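Local coordinates for uncharacterized protein (Legionella longbeachae NSW150, PDB 4JZA) that probably removes the 3-phosphate from phosphatidylinositol 3-phosphate, acting as a bacterial phosphoinositide phosphatase on the lipids of the host cell, at residues D506-V511 with L529-L534; I413-I418 with L534-I539. One frame throughout, in Å; residues are numbered along the deposited sequence.

Contact 1: residues D506-V511 with L529-L534; sequences DQYQSV and LFLSSL
Tyr508 and Leu534 mark the nearest approach of two antiparallel helical segments, their CA atoms 6.2 Å apart; the axes come within 9.7 Å, and their N-to-C directions differ by 152°. No hydrogen bond spans the pair, and apolar packing joins them. Leu534 reaches over with its CD1 methyl, which settles on the backbone of the other helix, 3.8 Å from Tyr508 CA. Its CB passes Tyr508 CD1 at 3.9 Å as the two side chains run past each other in opposite directions. The tyrosine ring extends along the flank of helix 529-534 because CG stands anti to the backbone N (chi1 -177°), and at its edge CE1 lies near the carbonyl oxygen of Leu531. One turn further along, Val511 places CG1 3.6 Å from Leu531 CD2 and also touches CB of Phe530. Leu531 CD2 thus touches both Val511 and the tyrosine ring, the Leu531 and Tyr508 side chains crossing at about a right angle. The phenol oxygen finds its polar partners elsewhere, in Glu535 and Ser484. Helix 501-513 here covers one flank of helix 524-542; helix 556-574 packs beside the latter through Leu529 and Ser533, while helix 482-492 meets Tyr508 and Gln509.

Contact 2: residues I413-I418 with L534-I539; sequences ILQTLI and LEQLII
Gln415 sends its amide straight out from the strand toward the helix, CG lying anti to the backbone N (chi1 -164°) and the chain extended beyond it; Glu535 likewise reaches outward on an extended chain, whereas Gln536 bends at chi2 to turn its amide back to the strand. Both ends of the Gln415 amide are used. NE2 donates to Glu535 OE1 at 2.8 Å in a nearly straight bond (174°), with the acceptor lying in the amide plane; the carboxylate oxygen is met on its anti side, from a direction tilted out of the carboxylate plane. On the other end, Gln415 OE1 accepts from Gln536 NE2, also at 2.8 Å, but the donor sits above the carbonyl plane and not on a lone pair; the two amides stand almost perpendicular (81°). Glu535 OE1 is shared with His466 NE2, Glu535 OE2 is bonded to Tyr508 OH, and Gln536 OE1 bonds to Ser546 OG, so these buried groups form a connected polar network that would fix the rotation of the Gln415 amide. Beside it the contact turns apolar: Ile413 CG2 rests 3.8 Å from Ile539 CG1, and Ile413 CD1 lies 4.2 Å from Glu535 CB. Helix 524-542 runs antiparallel to strand 412-416, covering one face of the mixed sheet, before the chain enters strand 545-549. As part of the connection from strand 462-465 to strand 545-549, it crosses over strand 412-416, which lies between and parallel to both.

How the contacts relate
Contacts 1 and 2 use successive turns of helix 524-542, their centres about 10 Å apart, and share Leu534, whose side chain serves contact 1 alone. Polar bonds tie them together: Tyr508 OH of contact 1 lies 2.6 Å from Glu535 OE2 of contact 2, and the carbonyl oxygen of Ser532 accepts from Gln415 NE2 at 2.8 Å. Helix 524-542 thus contacts helix 501-513 through contact 1 and strand 412-416 through contact 2. Strand 545-549, which pairs with strand 412-416, leads into a cysteine-five residues-arginine sequence ending at Arg556, probably the phosphate-binding loop of a cysteine-dependent phosphatase. Segment 413-418 of contact 2 reaches this loop, Leu417 touching Arg556 and Ile418 touching Val551.

Contact 1: residues D506-V511 with L529-L534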
loop_
_atom_site.group_PDB
_atom_site.type_symbol
_atom_site.label_atom_id
_atom_site.label_comp_id
_atom_site.label_asym_id
_atom_site.label_seq_id
_atom_site.Cartn_x
_atom_site.Cartn_y
_atom_site.Cartn_z
ATOM N N ASP A 506 -8.282 17.318 -36.878
ATOM C CA ASP A 506 -7.539 18.516 -37.260
ATOM C C ASP A 506 -6.853 19.095 -36.025
ATOM O O ASP A 506 -5.649 19.369 -36.021
ATOM C CB ASP A 506 -8.457 19.586 -37.894
ATOM C CG ASP A 506 -9.041 19.150 -39.249
ATOM O OD1 ASP A 506 -8.359 18.388 -39.967
ATOM O OD2 ASP A 506 -10.190 19.545 -39.575
ATOM N N GLN A 507 -7.643 19.277 -34.974
ATOM C CA GLN A 507 -7.147 19.770 -33.700
ATOM C C GLN A 507 -6.001 18.931 -33.134
ATOM O O GLN A 507 -4.991 19.471 -32.726
ATOM C CB GLN A 507 -8.298 19.849 -32.692
ATOM C CG GLN A 507 -8.998 21.170 -32.727
ATOM C CD GLN A 507 -7.981 22.322 -32.659
ATOM O OE1 GLN A 507 -8.073 23.274 -33.418
ATOM N NE2 GLN A 507 -6.994 22.227 -31.760
ATOM N N TYR A 508 -6.152 17.617 -33.121
ATOM C CA TYR A 508 -5.120 16.726 -32.592
ATOM C C TYR A 508 -3.824 16.848 -33.382
ATOM O O TYR A 508 -2.751 16.844 -32.800
ATOM C CB TYR A 508 -5.612 15.284 -32.629
ATOM C CG TYR A 508 -4.660 14.237 -32.036
ATOM C CD1 TYR A 508 -4.427 14.175 -30.683
ATOM C CD2 TYR A 508 -4.036 13.299 -32.840
ATOM C CE1 TYR A 508 -3.579 13.234 -30.142
ATOM C CE2 TYR A 508 -3.200 12.346 -32.309
ATOM C CZ TYR A 508 -2.977 12.307 -30.949
ATOM O OH TYR A 508 -2.148 11.350 -30.398
ATOM N N GLN A 509 -3.921 16.915 -34.715
ATOM C CA GLN A 509 -2.756 17.132 -35.562
ATOM C C GLN A 509 -2.079 18.430 -35.158
ATOM O O GLN A 509 -0.857 18.503 -35.025
ATOM C CB GLN A 509 -3.213 17.228 -36.996
ATOM C CG GLN A 509 -2.115 17.451 -38.013
ATOM C CD GLN A 509 -1.737 16.156 -38.685
ATOM O OE1 GLN A 509 -2.540 15.585 -39.458
ATOM N NE2 GLN A 509 -0.521 15.660 -38.385
ATOM N N SER A 510 -2.890 19.467 -34.977
ATOM C CA SER A 510 -2.382 20.816 -34.675
ATOM C C SER A 510 -1.658 20.936 -33.327
ATOM O O SER A 510 -0.604 21.527 -33.197
ATOM C CB SER A 510 -3.550 21.797 -34.702
ATOM O OG SER A 510 -3.118 23.093 -34.337
ATOM N N VAL A 511 -2.261 20.382 -32.301
ATOM C CA VAL A 511 -1.664 20.374 -30.986
ATOM C C VAL A 511 -0.367 19.544 -30.995
ATOM O O VAL A 511 0.655 19.970 -30.499
ATOM C CB VAL A 511 -2.694 19.860 -29.961
ATOM C CG1 VAL A 511 -2.053 19.723 -28.622
ATOM C CG2 VAL A 511 -3.867 20.838 -29.878
ATOM N N LEU A 529 -2.529 17.695 -21.825
ATOM C CA LEU A 529 -3.855 17.418 -21.405
ATOM C C LEU A 529 -4.724 17.431 -22.615
ATOM O O LEU A 529 -5.668 16.626 -22.706
ATOM C CB LEU A 529 -4.325 18.460 -20.405
ATOM C CG LEU A 529 -3.591 18.453 -19.063
ATOM C CD1 LEU A 529 -4.127 19.597 -18.235
ATOM C CD2 LEU A 529 -3.791 17.163 -18.308
ATOM N N PHE A 530 -4.408 18.341 -23.546
ATOM C CA PHE A 530 -5.128 18.391 -24.816
ATOM C C PHE A 530 -4.852 17.183 -25.696
ATOM O O PHE A 530 -5.777 16.605 -26.260
ATOM C CB PHE A 530 -4.836 19.667 -25.592
ATOM C CG PHE A 530 -5.773 20.772 -25.272
ATOM C CD1 PHE A 530 -7.010 20.796 -25.828
ATOM C CD2 PHE A 530 -5.415 21.781 -24.399
ATOM C CE1 PHE A 530 -7.888 21.802 -25.524
ATOM C CE2 PHE A 530 -6.280 22.805 -24.090
ATOM C CZ PHE A 530 -7.523 22.820 -24.664
ATOM N N LEU A 531 -3.597 16.769 -25.807
ATOM C CA LEU A 531 -3.325 15.545 -26.513
ATOM C C LEU A 531 -4.067 14.409 -25.896
ATOM O O LEU A 531 -4.675 13.671 -26.628
ATOM C CB LEU A 531 -1.859 15.220 -26.500
ATOM C CG LEU A 531 -1.027 16.203 -27.314
ATOM C CD1 LEU A 531 0.401 15.794 -27.100
ATOM C CD2 LEU A 531 -1.377 16.190 -28.800
ATOM N N SER A 532 -4.057 14.257 -24.562
ATOM C CA SER A 532 -4.676 13.076 -23.950
ATOM C C SER A 532 -6.215 13.161 -24.083
ATOM O O SER A 532 -6.875 12.173 -24.404
ATOM C CB SER A 532 -4.147 12.806 -22.506
ATOM O OG SER A 532 -4.656 13.704 -21.541
ATOM N N SER A 533 -6.779 14.359 -23.947
ATOM C CA SER A 533 -8.234 14.524 -24.029
ATOM C C SER A 533 -8.714 14.265 -25.435
ATOM O O SER A 533 -9.762 13.650 -25.616
ATOM C CB SER A 533 -8.697 15.911 -23.561
ATOM O OG SER A 533 -8.727 16.034 -22.148
ATOM N N LEU A 534 -7.962 14.719 -26.437
ATOM C CA LEU A 534 -8.411 14.577 -27.852
ATOM C C LEU A 534 -8.416 13.097 -28.264
ATOM O O LEU A 534 -9.401 12.631 -28.781
ATOM C CB LEU A 534 -7.581 15.448 -28.817
ATOM C CG LEU A 534 -7.865 16.949 -28.665
ATOM C CD1 LEU A 534 -6.809 17.748 -29.386
ATOM C CD2 LEU A 534 -9.243 17.367 -29.145
#

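Contact 2: residues I413-I418 with L534-I539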
loop_
_atom_site.group_PDB
_atom_site.type_symbol
_atom_site.label_atom_id
_atom_site.label_comp_id
_atom_site.label_asym_id
_atom_site.label_seq_id
_atom_site.Cartn_x
_atom_site.Cartn_y
_atom_site.Cartn_z
ATOM N N ILE A 413 -8.516 1.842 -26.952
ATOM C CA ILE A 413 -7.281 2.533 -26.604
ATOM C C ILE A 413 -6.799 2.136 -25.230
ATOM O O ILE A 413 -7.603 1.896 -24.320
ATOM C CB ILE A 413 -7.449 4.044 -26.699
ATOM C CG1 ILE A 413 -6.081 4.716 -26.595
ATOM C CG2 ILE A 413 -8.425 4.574 -25.655
ATOM C CD1 ILE A 413 -6.096 6.112 -27.159
ATOM N N LEU A 414 -5.479 2.003 -25.107
ATOM C CA LEU A 414 -4.788 1.892 -23.803
ATOM C C LEU A 414 -3.928 3.127 -23.611
ATOM O O LEU A 414 -2.781 3.196 -24.058
ATOM C CB LEU A 414 -3.908 0.650 -23.759
ATOM C CG LEU A 414 -3.463 0.066 -22.420
ATOM C CD1 LEU A 414 -2.626 -1.197 -22.603
ATOM C CD2 LEU A 414 -2.707 1.105 -21.631
ATOM N N GLN A 415 -4.506 4.134 -22.979
ATOM C CA GLN A 415 -3.834 5.408 -22.827
ATOM C C GLN A 415 -3.158 5.495 -21.473
ATOM O O GLN A 415 -3.817 5.513 -20.450
ATOM C CB GLN A 415 -4.836 6.541 -22.980
ATOM C CG GLN A 415 -4.209 7.893 -23.228
ATOM C CD GLN A 415 -5.197 9.014 -23.066
ATOM O OE1 GLN A 415 -5.830 9.147 -22.027
ATOM N NE2 GLN A 415 -5.336 9.829 -24.092
ATOM N N THR A 416 -1.835 5.541 -21.473
ATOM C CA THR A 416 -1.098 5.584 -20.230
ATOM C C THR A 416 -0.447 6.934 -20.023
ATOM O O THR A 416 0.127 7.509 -20.936
ATOM C CB THR A 416 -0.014 4.499 -20.167
ATOM O OG1 THR A 416 0.976 4.755 -21.161
ATOM C CG2 THR A 416 -0.615 3.141 -20.400
ATOM N N LEU A 417 -0.538 7.428 -18.800
ATOM C CA LEU A 417 0.067 8.692 -18.446
ATOM C C LEU A 417 1.228 8.462 -17.500
ATOM O O LEU A 417 1.131 8.741 -16.322
ATOM C CB LEU A 417 -0.974 9.598 -17.802
ATOM C CG LEU A 417 -2.199 9.839 -18.679
ATOM C CD1 LEU A 417 -3.281 10.604 -17.946
ATOM C CD2 LEU A 417 -1.811 10.546 -19.965
ATOM N N ILE A 418 2.327 7.942 -18.026
ATOM C CA ILE A 418 3.501 7.676 -17.215
ATOM C C ILE A 418 4.766 8.174 -17.894
ATOM O O ILE A 418 4.769 8.453 -19.079
ATOM C CB ILE A 418 3.630 6.184 -16.863
ATOM C CG1 ILE A 418 4.138 5.384 -18.053
ATOM C CG2 ILE A 418 2.303 5.637 -16.383
ATOM C CD1 ILE A 418 4.198 3.904 -17.783
ATOM N N LEU A 534 -7.962 14.719 -26.437
ATOM C CA LEU A 534 -8.411 14.577 -27.852
ATOM C C LEU A 534 -8.416 13.097 -28.264
ATOM O O LEU A 534 -9.401 12.631 -28.781
ATOM C CB LEU A 534 -7.581 15.448 -28.817
ATOM C CG LEU A 534 -7.865 16.949 -28.665
ATOM C CD1 LEU A 534 -6.809 17.748 -29.386
ATOM C CD2 LEU A 534 -9.243 17.367 -29.145
ATOM N N GLU A 535 -7.359 12.358 -27.935
ATOM C CA GLU A 535 -7.337 10.931 -28.112
ATOM C C GLU A 535 -8.580 10.285 -27.539
ATOM O O GLU A 535 -9.150 9.410 -28.185
ATOM C CB GLU A 535 -6.129 10.321 -27.449
ATOM C CG GLU A 535 -4.842 10.714 -28.125
ATOM C CD GLU A 535 -3.583 10.227 -27.402
ATOM O OE1 GLU A 535 -3.641 9.498 -26.358
ATOM O OE2 GLU A 535 -2.503 10.602 -27.908
ATOM N N GLN A 536 -9.011 10.700 -26.347
ATOM C CA GLN A 536 -10.184 10.067 -25.727
ATOM C C GLN A 536 -11.410 10.493 -26.459
ATOM O O GLN A 536 -12.338 9.717 -26.605
ATOM C CB GLN A 536 -10.377 10.439 -24.266
ATOM C CG GLN A 536 -9.277 9.975 -23.353
ATOM C CD GLN A 536 -9.396 8.554 -22.971
ATOM O OE1 GLN A 536 -10.396 7.909 -23.278
ATOM N NE2 GLN A 536 -8.368 8.032 -22.293
ATOM N N LEU A 537 -11.447 11.743 -26.876
ATOM C CA LEU A 537 -12.632 12.251 -27.557
ATOM C C LEU A 537 -12.753 11.597 -28.934
ATOM O O LEU A 537 -13.847 11.268 -29.376
ATOM C CB LEU A 537 -12.588 13.762 -27.665
ATOM C CG LEU A 537 -12.889 14.506 -26.345
ATOM C CD1 LEU A 537 -12.566 15.969 -26.555
ATOM C CD2 LEU A 537 -14.312 14.370 -25.774
ATOM N N ILE A 538 -11.625 11.358 -29.586
ATOM C CA ILE A 538 -11.621 10.642 -30.833
ATOM C C ILE A 538 -12.206 9.254 -30.667
ATOM O O ILE A 538 -13.159 8.902 -31.356
ATOM C CB ILE A 538 -10.208 10.600 -31.439
ATOM C CG1 ILE A 538 -9.852 11.997 -31.965
ATOM C CG2 ILE A 538 -10.120 9.625 -32.604
ATOM C CD1 ILE A 538 -8.352 12.244 -32.083
ATOM N N ILE A 539 -11.653 8.470 -29.752
ATOM C CA ILE A 539 -12.176 7.137 -29.476
ATOM C C ILE A 539 -13.654 7.196 -29.138
ATOM O O ILE A 539 -14.449 6.400 -29.650
ATOM C CB ILE A 539 -11.388 6.441 -28.343
ATOM C CG1 ILE A 539 -9.941 6.179 -28.781
ATOM C CG2 ILE A 539 -11.990 5.091 -27.980
ATOM C CD1 ILE A 539 -9.763 5.385 -30.061
#